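Local coordinates for 'Carboxyl esterase 2 (Tuber melanosporum Mel28, PDB 5MIF), which probably hydrolyses carboxylic ester bonds as a member of the alpha/beta hydrolase fold family of esterases and lipases, at residues A[227-233]-A[286-292]; A[268-274]-A[299-305]; A[282-287]-A[316-320]. All coordinates share one frame; numbering follows the deposited sequence.

Contact 1 of 3, residues A[227-233]-A[286-292]; sequences SATFKEF and VDPIRQQ
The F233 ring lies with one face over the backbone of V286 and D287 and carries the CG of its own neighbour E232 on the opposite face, while the guanidinium of R290 comes to its edge. Here, in the alpha/beta hydrolase fold, the short helix 228-232 packs on the loop that leaves strand 279-284 and enters helix 290-302. The CA of V286 sits 4.1 Å from the centroid of the F233 ring, a CH-pi contact, and V286 CG1 touches the rim at CD1. Ring and guanidinium planes stand 78° apart, with NH1 of R290 against CE2 and CZ of F233. R290 is a long side chain suited to this edge: NH1 is bonded to the carbonyl of E285, and a water joins NH1 to E232 OE2. The direct salt bridge to E232 is long. One guanidinium face is covered by the methyl CG2 of T229. The F230 ring is met at its edge by NE2 of Q292, the two planes only 17° apart, and CE1 of F230 touches I289 CD1. Q292 OE1 accepts from the backbone N of T221 and of D222, which sets the amide. T229, with OG1 between its backbone N and carbonyl carbon (chi1 51°), turns it into the loop. There it accepts from the backbone N of Q291, the firm bond, and gives one to P288 O whose very short length is doubtful. P288 takes the second position of the type I turn D287-R290, where its ring-fixed phi fits, and its CG lies 3.3 Å from the carbonyl O of F233.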
# COMPACT_ATOMS: atom_id res chain seq x y z
N SER A 227 18.07 15.55 -1.65
CA SER A 227 17.88 14.68 -0.50
C SER A 227 18.73 13.43 -0.66
O SER A 227 19.34 13.22 -1.71
CB SER A 227 16.40 14.33 -0.34
OG SER A 227 15.86 13.89 -1.58
N ALA A 228 18.77 12.62 0.40
CA ALA A 228 19.60 11.42 0.46
C ALA A 228 19.43 10.50 -0.76
O ALA A 228 20.42 9.97 -1.28
CB ALA A 228 19.29 10.64 1.74
N THR A 229 18.20 10.31 -1.22
CA THR A 229 17.98 9.37 -2.32
C THR A 229 18.44 9.91 -3.69
O THR A 229 18.57 9.13 -4.63
CB THR A 229 16.49 8.96 -2.44
OG1 THR A 229 15.66 10.13 -2.47
CG2 THR A 229 16.08 8.07 -1.27
N PHE A 230 18.71 11.22 -3.79
CA PHE A 230 19.36 11.75 -5.00
C PHE A 230 20.70 11.06 -5.20
O PHE A 230 21.03 10.62 -6.29
CB PHE A 230 19.60 13.27 -4.92
CG PHE A 230 18.45 14.12 -5.37
CD1 PHE A 230 17.27 14.17 -4.64
CD2 PHE A 230 18.55 14.86 -6.53
CE1 PHE A 230 16.20 14.97 -5.05
CE2 PHE A 230 17.50 15.65 -6.96
CZ PHE A 230 16.32 15.71 -6.22
N LYS A 231 21.43 10.95 -4.10
CA LYS A 231 22.73 10.29 -4.07
C LYS A 231 22.62 8.77 -4.24
O LYS A 231 23.48 8.13 -4.84
CB LYS A 231 23.45 10.63 -2.76
CG LYS A 231 23.81 12.11 -2.65
CD LYS A 231 23.94 12.56 -1.21
CE LYS A 231 24.22 14.06 -1.13
NZ LYS A 231 24.77 14.49 0.19
N GLU A 232 21.55 8.18 -3.69
CA GLU A 232 21.39 6.73 -3.74
C GLU A 232 21.01 6.23 -5.14
O GLU A 232 21.45 5.16 -5.57
CB GLU A 232 20.35 6.27 -2.72
CG GLU A 232 20.23 4.77 -2.61
CD GLU A 232 19.33 4.33 -1.48
OE1 GLU A 232 18.77 5.20 -0.78
OE2 GLU A 232 19.21 3.10 -1.28
N PHE A 233 20.18 6.98 -5.85
CA PHE A 233 19.75 6.60 -7.20
C PHE A 233 20.00 7.68 -8.25
O PHE A 233 19.06 8.06 -8.97
CB PHE A 233 18.27 6.24 -7.19
CG PHE A 233 17.88 5.31 -6.07
CD1 PHE A 233 18.12 3.95 -6.17
CD2 PHE A 233 17.26 5.80 -4.93
CE1 PHE A 233 17.76 3.09 -5.14
CE2 PHE A 233 16.90 4.95 -3.91
CZ PHE A 233 17.14 3.60 -4.01
N VAL A 286 12.81 2.58 -5.77
CA VAL A 286 14.00 2.92 -6.54
C VAL A 286 13.73 4.21 -7.32
O VAL A 286 13.24 4.18 -8.45
CB VAL A 286 14.41 1.75 -7.45
CG1 VAL A 286 15.65 2.09 -8.26
CG2 VAL A 286 14.65 0.50 -6.60
N ASP A 287 14.07 5.33 -6.69
CA ASP A 287 13.62 6.64 -7.13
C ASP A 287 14.38 7.72 -6.39
O ASP A 287 14.32 7.79 -5.17
CB ASP A 287 12.12 6.80 -6.87
CG ASP A 287 11.54 8.10 -7.43
OD1 ASP A 287 12.30 9.02 -7.80
OD2 ASP A 287 10.30 8.24 -7.46
N PRO A 288 15.10 8.58 -7.14
CA PRO A 288 15.81 9.72 -6.54
C PRO A 288 14.89 10.60 -5.70
O PRO A 288 15.34 11.17 -4.71
CB PRO A 288 16.31 10.51 -7.75
CG PRO A 288 16.17 9.64 -8.89
CD PRO A 288 15.16 8.60 -8.61
N ILE A 289 13.63 10.72 -6.11
CA ILE A 289 12.73 11.68 -5.47
C ILE A 289 11.97 11.03 -4.29
O ILE A 289 11.16 11.69 -3.63
CB ILE A 289 11.74 12.27 -6.52
CG1 ILE A 289 11.41 13.72 -6.19
CG2 ILE A 289 10.48 11.45 -6.65
CD1 ILE A 289 12.56 14.63 -6.45
N ARG A 290 12.26 9.76 -4.00
CA ARG A 290 11.55 9.03 -2.94
C ARG A 290 11.59 9.74 -1.58
O ARG A 290 10.57 9.83 -0.90
CB ARG A 290 12.12 7.62 -2.80
CG ARG A 290 11.38 6.74 -1.80
CD ARG A 290 12.15 5.45 -1.53
NE ARG A 290 13.23 5.70 -0.57
CZ ARG A 290 14.31 4.94 -0.44
NH1 ARG A 290 14.49 3.88 -1.21
NH2 ARG A 290 15.23 5.25 0.47
N GLN A 291 12.76 10.24 -1.18
CA GLN A 291 12.92 10.87 0.13
C GLN A 291 11.97 12.06 0.36
O GLN A 291 11.51 12.31 1.49
CB GLN A 291 14.37 11.32 0.34
CG GLN A 291 14.68 11.81 1.75
CD GLN A 291 14.77 10.69 2.76
OE1 GLN A 291 15.32 9.62 2.47
NE2 GLN A 291 14.20 10.90 3.95
N GLN A 292 11.70 12.81 -0.70
CA GLN A 292 10.86 14.00 -0.59
C GLN A 292 9.44 13.68 -0.13
O GLN A 292 8.90 14.33 0.77
CB GLN A 292 10.81 14.75 -1.93
CG GLN A 292 12.11 15.45 -2.25
CD GLN A 292 12.03 16.30 -3.49
OE1 GLN A 292 10.94 16.68 -3.94
NE2 GLN A 292 13.19 16.58 -4.08
O HOH W 1 16.49 2.06 -0.54

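Contact 2 of 3, residues A[268-274]-A[299-305]; sequences ASDEDLA and RLQKLGV
An N-capped short helix, 270-273, meets the C-terminal end of helix 290-302 in this contact of the alpha/beta hydrolase fold, and R299 bridges the two. NH1 and NH2 of R299 both point at the carbonyl of A268, with NH2 of R299 2.7 Å from A268 O. NH2 of R299 also donates almost straight (171°) to OD1 of D270, a 2.9 Å salt bridge that meets the carboxylate on its anti side, tilted 30° out of the carboxylate plane. Both acceptors lie near the guanidinium plane, at its edge, whereas CD1 of L273 lies over the rim of one face, near NH1, 3.3 Å above that plane. CG anti to the backbone N (chi1 -178°) sends the long arginine chain across to the other helix. Replacing R299 by a methionine would probably leave the A268 carbonyl and the D270 carboxylate without these donors, and the start of helix 270-273 less firmly tied to helix 290-302. Beside the polar grip L303 forms an apolar seam with CB of L273 and CB of A274, and its CD2 lies against the D270 carboxylate carbon. G304 ends the helix in a Schellman motif, its positive phi easy for glycine, and V305 swings back towards the short helix. S269 is the N-cap of that helix, OG accepting from D272 N. V305 places CG2 3.4 Å from the carbonyl O of L273.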
# COMPACT_ATOMS: atom_id res chain seq x y z
N ALA A 268 6.82 24.58 3.43
CA ALA A 268 5.79 25.44 3.98
C ALA A 268 5.92 25.46 5.50
O ALA A 268 6.62 24.64 6.08
CB ALA A 268 4.41 24.97 3.56
N SER A 269 5.26 26.42 6.14
CA SER A 269 5.31 26.53 7.59
C SER A 269 4.52 25.43 8.28
O SER A 269 3.59 24.84 7.69
CB SER A 269 4.78 27.89 8.04
OG SER A 269 3.37 27.93 7.93
N ASP A 270 4.90 25.13 9.52
CA ASP A 270 4.13 24.23 10.38
C ASP A 270 2.67 24.64 10.45
O ASP A 270 1.77 23.81 10.38
CB ASP A 270 4.73 24.20 11.80
CG ASP A 270 5.95 23.32 11.90
OD1 ASP A 270 6.30 22.68 10.89
OD2 ASP A 270 6.57 23.27 12.98
N GLU A 271 2.44 25.94 10.58
CA GLU A 271 1.09 26.46 10.75
C GLU A 271 0.21 26.19 9.52
O GLU A 271 -0.97 25.86 9.65
CB GLU A 271 1.13 27.96 11.05
CG GLU A 271 -0.25 28.61 11.15
CD GLU A 271 -0.18 30.13 11.28
OE1 GLU A 271 0.74 30.63 11.98
OE2 GLU A 271 -1.05 30.82 10.70
N ASP A 272 0.78 26.33 8.33
CA ASP A 272 0.04 26.05 7.10
C ASP A 272 -0.16 24.55 6.88
O ASP A 272 -1.27 24.10 6.61
CB ASP A 272 0.75 26.64 5.89
CG ASP A 272 0.67 28.16 5.85
OD1 ASP A 272 -0.26 28.74 6.46
OD2 ASP A 272 1.56 28.76 5.20
N LEU A 273 0.92 23.77 7.00
CA LEU A 273 0.88 22.34 6.73
C LEU A 273 -0.07 21.60 7.67
O LEU A 273 -0.70 20.63 7.27
CB LEU A 273 2.26 21.73 6.84
CG LEU A 273 3.20 21.95 5.66
CD1 LEU A 273 4.39 21.03 5.79
CD2 LEU A 273 2.46 21.71 4.35
N ALA A 274 -0.18 22.10 8.90
CA ALA A 274 -1.07 21.51 9.90
C ALA A 274 -2.53 21.57 9.44
O ALA A 274 -3.38 20.86 9.96
CB ALA A 274 -0.91 22.20 11.25
N ARG A 299 6.30 14.82 8.07
CA ARG A 299 6.02 16.17 8.51
C ARG A 299 4.51 16.40 8.72
O ARG A 299 4.10 16.96 9.73
CB ARG A 299 6.62 17.15 7.51
CG ARG A 299 6.44 18.57 7.88
CD ARG A 299 7.66 19.40 7.60
NE ARG A 299 7.37 20.71 8.16
CZ ARG A 299 7.31 21.83 7.47
NH1 ARG A 299 7.59 21.84 6.17
NH2 ARG A 299 7.00 22.96 8.11
N LEU A 300 3.67 15.91 7.80
CA LEU A 300 2.22 15.99 7.98
C LEU A 300 1.77 15.20 9.22
O LEU A 300 0.89 15.64 9.97
CB LEU A 300 1.49 15.43 6.76
CG LEU A 300 1.66 16.17 5.44
CD1 LEU A 300 0.98 15.40 4.32
CD2 LEU A 300 1.08 17.56 5.56
N GLN A 301 2.38 14.04 9.43
CA GLN A 301 2.03 13.20 10.58
C GLN A 301 2.31 13.92 11.90
O GLN A 301 1.43 14.01 12.76
CB GLN A 301 2.81 11.89 10.53
CG GLN A 301 2.22 10.87 9.57
CD GLN A 301 3.01 9.59 9.52
OE1 GLN A 301 4.07 9.47 10.15
NE2 GLN A 301 2.49 8.60 8.80
N LYS A 302 3.51 14.46 12.02
CA LYS A 302 3.94 15.22 13.19
C LYS A 302 3.04 16.42 13.50
O LYS A 302 2.86 16.80 14.65
CB LYS A 302 5.38 15.69 12.98
CG LYS A 302 5.86 16.79 13.90
CD LYS A 302 7.32 17.12 13.58
CE LYS A 302 7.65 18.57 13.93
NZ LYS A 302 9.05 18.70 14.43
N LEU A 303 2.43 16.99 12.46
CA LEU A 303 1.62 18.19 12.63
C LEU A 303 0.16 17.88 12.87
O LEU A 303 -0.67 18.79 12.95
CB LEU A 303 1.78 19.10 11.42
CG LEU A 303 3.21 19.59 11.28
CD1 LEU A 303 3.42 20.34 9.98
CD2 LEU A 303 3.53 20.49 12.48
N GLY A 304 -0.16 16.60 12.94
CA GLY A 304 -1.49 16.17 13.31
C GLY A 304 -2.45 16.00 12.14
O GLY A 304 -3.66 15.83 12.33
N VAL A 305 -1.91 16.03 10.92
CA VAL A 305 -2.72 15.72 9.75
C VAL A 305 -2.81 14.20 9.57
O VAL A 305 -1.80 13.50 9.71
CB VAL A 305 -2.15 16.37 8.47
CG1 VAL A 305 -2.96 15.97 7.26
CG2 VAL A 305 -2.12 17.89 8.62

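Contact 3 of 3, residues A[282-287]-A[316-320]; sequences VVAEVD and IHGFA
Both H317 and D287 hold CG anti to the backbone N (chi1 -161° and -174°), and these extended first torsions bring the imidazole edge and the carboxylate together. ND1 of H317 donates to OD2 of D287 over 2.7 Å, meeting the oxygen on its syn side, though tilted out of the carboxylate plane. The oxygen lies close to the imidazole plane, but the carboxylate is turned 86° from it. OD1 of D287 is used elsewhere, accepting from the N of I289, so the acid is fixed by the turn that follows it. NE2 of H317 is hydrogen-bonded to S190, consistent with a Ser-His-Asp catalytic triad of the alpha/beta hydrolase fold, in which the acid would hold the histidine's orientation. A water couples the backbones nearby, giving to V286 O and accepting from H317 N, and CA of I316 lies 3.3 Å from V286 O. G318 follows in a type II turn with positive phi, a place suited to glycine. F319 then presents its ring edge to the strand, CZ against V282 CG1 and CE2 3.7 Å from A284 CB; the small methyl of A284 lets I316 and the ring come close. Strand 279-284 runs between strands 213-217 and 307-312, and F319 fits between this sheet and helix 329-345, touching V312, A331 and T334, while E285 forms a salt bridge with R298 of the second subunit.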
# COMPACT_ATOMS: atom_id res chain seq x y z
N VAL A 282 2.11 7.80 -1.78
CA VAL A 282 2.66 6.55 -2.27
C VAL A 282 3.98 6.87 -2.98
O VAL A 282 4.03 7.76 -3.81
CB VAL A 282 1.67 5.86 -3.24
CG1 VAL A 282 2.26 4.59 -3.79
CG2 VAL A 282 0.36 5.57 -2.51
N VAL A 283 5.05 6.15 -2.65
CA VAL A 283 6.35 6.40 -3.29
C VAL A 283 6.93 5.12 -3.88
O VAL A 283 6.59 4.01 -3.45
CB VAL A 283 7.39 7.01 -2.31
CG1 VAL A 283 6.95 8.40 -1.85
CG2 VAL A 283 7.63 6.06 -1.12
N ALA A 284 7.77 5.27 -4.90
CA ALA A 284 8.49 4.13 -5.46
C ALA A 284 9.79 3.93 -4.69
O ALA A 284 10.40 4.90 -4.25
CB ALA A 284 8.76 4.34 -6.95
N GLU A 285 10.22 2.68 -4.54
CA GLU A 285 11.44 2.41 -3.78
C GLU A 285 12.69 2.92 -4.49
O GLU A 285 13.52 3.61 -3.89
CB GLU A 285 11.58 0.91 -3.52
CG GLU A 285 12.88 0.54 -2.85
CD GLU A 285 13.09 -0.96 -2.79
OE1 GLU A 285 12.57 -1.66 -3.68
OE2 GLU A 285 13.80 -1.42 -1.88
N VAL A 286 12.81 2.58 -5.77
CA VAL A 286 14.00 2.92 -6.54
C VAL A 286 13.73 4.21 -7.32
O VAL A 286 13.24 4.18 -8.45
CB VAL A 286 14.41 1.75 -7.45
CG1 VAL A 286 15.65 2.09 -8.26
CG2 VAL A 286 14.65 0.50 -6.60
N ASP A 287 14.07 5.33 -6.69
CA ASP A 287 13.62 6.64 -7.13
C ASP A 287 14.38 7.72 -6.39
O ASP A 287 14.32 7.79 -5.17
CB ASP A 287 12.12 6.80 -6.87
CG ASP A 287 11.54 8.10 -7.43
OD1 ASP A 287 12.30 9.02 -7.80
OD2 ASP A 287 10.30 8.24 -7.46
N ILE A 316 9.83 1.84 -9.75
CA ILE A 316 10.53 3.08 -10.05
C ILE A 316 9.58 4.24 -10.30
O ILE A 316 8.37 4.04 -10.41
CB ILE A 316 11.43 2.93 -11.30
CG1 ILE A 316 10.57 2.59 -12.52
CG2 ILE A 316 12.52 1.88 -11.05
CD1 ILE A 316 11.35 2.39 -13.79
N HIS A 317 10.13 5.44 -10.40
CA HIS A 317 9.36 6.64 -10.69
C HIS A 317 8.50 6.46 -11.94
O HIS A 317 8.95 5.88 -12.94
CB HIS A 317 10.30 7.84 -10.86
CG HIS A 317 9.63 9.17 -10.71
ND1 HIS A 317 9.48 9.79 -9.49
CD2 HIS A 317 9.05 9.99 -11.62
CE1 HIS A 317 8.85 10.94 -9.66
NE2 HIS A 317 8.58 11.09 -10.94
N GLY A 318 7.25 6.90 -11.88
CA GLY A 318 6.37 6.82 -13.03
C GLY A 318 5.46 5.60 -13.06
O GLY A 318 4.66 5.47 -13.99
N PHE A 319 5.54 4.72 -12.06
CA PHE A 319 4.82 3.45 -12.17
C PHE A 319 3.30 3.62 -12.28
O PHE A 319 2.62 2.74 -12.80
CB PHE A 319 5.15 2.50 -11.00
CG PHE A 319 4.64 2.93 -9.64
CD1 PHE A 319 3.29 2.82 -9.30
CD2 PHE A 319 5.53 3.33 -8.65
CE1 PHE A 319 2.84 3.18 -8.04
CE2 PHE A 319 5.10 3.68 -7.38
CZ PHE A 319 3.75 3.62 -7.07
N ALA A 320 2.78 4.75 -11.81
CA ALA A 320 1.34 4.95 -11.80
C ALA A 320 0.77 5.39 -13.16
O ALA A 320 -0.43 5.25 -13.39
CB ALA A 320 0.96 5.96 -10.72
O HOH W 2 12.99 5.91 -10.40

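Contacts 1 and 3 are buried neighbours, their centres about 10 Å apart, and they share V286 and D287. Contact 2 is partly buried, its centre about 22 Å from that of contact 1 and 24 Å from that of contact 3. Contacts 1 and 2 use opposite ends of helix 290-302, the start in one and the finish in the other, while contact 3 takes the end of strand 279-284 that precedes it. Their chemistry follows their place: an arginine salt bridge beside a leucine contact near the surface in contact 2, aromatic rings and a threonine hydroxyl in contact 1, and a histidine-carboxylate bond in contact 3 at the probable active site.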